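Local atomic coordinates of hellethionin-D (Helleborus purpurascens, PDB entry 3SZS), a protein that is a small plant-defence thionin, toxic to animal cells and apparently acting at the cell membrane, though its precise function is not known. Residues N14-T19 against P24-L29. Numbering follows the deposited sequence.
Sequences NACRFT and PTCGIL. With NA (sodium ion), chain J; NA (sodium ion), chain L.
The disulfide Cys16-Cys26 staples together the two helices of the thionin helical hairpin, close to the turn that links them. The helix segments 14-18 and 24-29 run roughly antiparallel, at 148°, with their axes 9.2 Å apart. Cys16 and Cys26 point at each other, and their SG atoms are bonded at 2.1 Å. The bridge is turned about its S-S bond by -88°, nearly perpendicular, as in a relaxed disulfide. The two cysteines reach it differently. Cys16 sends SG out anti to its backbone N (chi1 177°), whereas in Cys26 SG lies anti to the carbonyl carbon.

Few other side chains touch across this small surface contact. Arg17 lies alongside the bridge: its CD is 3.8 Å from Cys26 SG. The bend at chi2 turns CD toward the sulfur; an extended chain would carry it away. Cys16 SG is met loosely by Thr25 CG2, at 4.2 Å, and by Leu29 CD1, slightly farther off at 4.4 Å.

Two sodium ions sit at the margins. One is bound by the backbone O of Arg17 at 2.6 Å, by a water and by Gly21 O from the connecting turn. The other lies 2.9 Å from Thr25 OG1, a long contact for sodium. That hydroxyl also makes a weak hydrogen bond to Ser22 OG. At the end of helix 7-18, Thr19 grips Ala15 O twice. Thr19 N and Thr19 OG1 reach Ala15 O from opposite faces of its carbonyl plane, OG1 at 3.1 Å. A helical hairpin cross-linked in this way, beside a small antiparallel sheet, is characteristic of the plant thionin fold.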
loop_
_atom_site.group_PDB
_atom_site.type_symbol
_atom_site.label_atom_id
_atom_site.label_comp_id
_atom_site.label_asym_id
_atom_site.label_seq_id
_atom_site.Cartn_x
_atom_site.Cartn_y
_atom_site.Cartn_z
ATOM N N ASN A 14 -4.278 0.379 -4.130
ATOM C CA ASN A 14 -4.478 1.233 -5.303
ATOM C C ASN A 14 -5.854 1.901 -5.343
ATOM O O ASN A 14 -5.949 3.098 -5.629
ATOM C CB ASN A 14 -4.230 0.467 -6.600
ATOM C CG ASN A 14 -2.780 0.056 -6.765
ATOM O OD1 ASN A 14 -1.883 0.616 -6.131
ATOM N ND2 ASN A 14 -2.545 -0.934 -7.611
ATOM N N ALA A 15 -6.911 1.138 -5.051
ATOM C CA ALA A 15 -8.272 1.694 -5.046
ATOM C C ALA A 15 -8.418 2.741 -3.939
ATOM O O ALA A 15 -9.027 3.797 -4.145
ATOM C CB ALA A 15 -9.316 0.587 -4.895
ATOM N N CYS A 16 -7.844 2.437 -2.775
ATOM C CA CYS A 16 -7.814 3.351 -1.643
ATOM C C CYS A 16 -7.167 4.674 -2.041
ATOM O O CYS A 16 -7.723 5.748 -1.792
ATOM C CB CYS A 16 -7.045 2.707 -0.478
ATOM S SG CYS A 16 -6.810 3.712 0.990
ATOM N N ARG A 17 -5.993 4.600 -2.670
ATOM C CA ARG A 17 -5.293 5.825 -3.081
ATOM C C ARG A 17 -6.083 6.606 -4.118
ATOM O O ARG A 17 -6.206 7.841 -4.028
ATOM C CB ARG A 17 -3.915 5.489 -3.639
ATOM C CG ARG A 17 -2.974 4.959 -2.591
ATOM C CD ARG A 17 -2.445 6.075 -1.718
ATOM N NE ARG A 17 -1.427 6.858 -2.415
ATOM C CZ ARG A 17 -1.193 8.155 -2.229
ATOM N NH1 ARG A 17 -1.918 8.881 -1.378
ATOM N NH2 ARG A 17 -0.226 8.733 -2.918
ATOM N N PHE A 18 -6.611 5.883 -5.102
ATOM C CA PHE A 18 -7.347 6.506 -6.213
ATOM C C PHE A 18 -8.585 7.274 -5.726
ATOM O O PHE A 18 -8.923 8.326 -6.283
ATOM C CB PHE A 18 -7.773 5.442 -7.220
ATOM C CG PHE A 18 -8.272 6.000 -8.523
ATOM C CD1 PHE A 18 -7.381 6.368 -9.520
ATOM C CD2 PHE A 18 -9.639 6.159 -8.752
ATOM C CE1 PHE A 18 -7.842 6.880 -10.736
ATOM C CE2 PHE A 18 -10.105 6.675 -9.973
ATOM C CZ PHE A 18 -9.210 7.026 -10.958
ATOM N N THR A 19 -9.273 6.745 -4.712
ATOM C CA THR A 19 -10.493 7.399 -4.215
ATOM C C THR A 19 -10.222 8.392 -3.061
ATOM O O THR A 19 -11.154 8.798 -2.352
ATOM C CB THR A 19 -11.583 6.380 -3.815
ATOM O OG1 THR A 19 -11.135 5.593 -2.709
ATOM C CG2 THR A 19 -11.939 5.471 -4.998
ATOM N N PRO A 24 -0.459 6.910 4.629
ATOM C CA PRO A 24 -0.593 6.168 5.881
ATOM C C PRO A 24 -1.959 5.474 6.050
ATOM O O PRO A 24 -2.011 4.341 6.527
ATOM C CB PRO A 24 -0.339 7.237 6.956
ATOM C CG PRO A 24 0.409 8.302 6.264
ATOM C CD PRO A 24 -0.168 8.334 4.881
ATOM N N THR A 25 -3.035 6.129 5.621
ATOM C CA THR A 25 -4.394 5.527 5.652
ATOM C C THR A 25 -4.447 4.259 4.854
ATOM O O THR A 25 -4.865 3.178 5.352
ATOM C CB THR A 25 -5.460 6.506 5.103
ATOM O OG1 THR A 25 -5.737 7.488 6.100
ATOM C CG2 THR A 25 -6.772 5.756 4.688
ATOM N N CYS A 26 -3.984 4.346 3.617
ATOM C CA CYS A 26 -4.062 3.178 2.742
ATOM C C CYS A 26 -3.171 2.042 3.236
ATOM O O CYS A 26 -3.496 0.854 3.081
ATOM C CB CYS A 26 -3.765 3.592 1.303
ATOM S SG CYS A 26 -5.036 4.739 0.674
ATOM N N GLY A 27 -2.048 2.398 3.853
ATOM C CA GLY A 27 -1.189 1.393 4.460
ATOM C C GLY A 27 -1.885 0.701 5.610
ATOM O O GLY A 27 -1.749 -0.507 5.782
ATOM N N ILE A 28 -2.620 1.476 6.400
ATOM C CA ILE A 28 -3.333 0.961 7.564
ATOM C C ILE A 28 -4.503 0.087 7.145
ATOM O O ILE A 28 -4.663 -1.029 7.650
ATOM C CB ILE A 28 -3.850 2.089 8.506
ATOM C CG1 ILE A 28 -2.681 2.724 9.252
ATOM C CG2 ILE A 28 -4.877 1.543 9.543
ATOM C CD1 ILE A 28 -3.066 4.039 9.963
ATOM N N LEU A 29 -5.305 0.590 6.211
ATOM C CA LEU A 29 -6.530 -0.114 5.802
ATOM C C LEU A 29 -6.225 -1.396 5.031
ATOM O O LEU A 29 -6.942 -2.399 5.170
ATOM C CB LEU A 29 -7.444 0.813 4.985
ATOM C CG LEU A 29 -7.919 2.056 5.758
ATOM C CD1 LEU A 29 -8.794 2.956 4.896
ATOM C CD2 LEU A 29 -8.653 1.667 7.029
HETATM NA NA NA J . -3.824 7.808 8.267
HETATM NA NA NA L . -4.935 9.799 -2.781
HETATM O O HOH W 1 -3.101 10.478 -4.598
#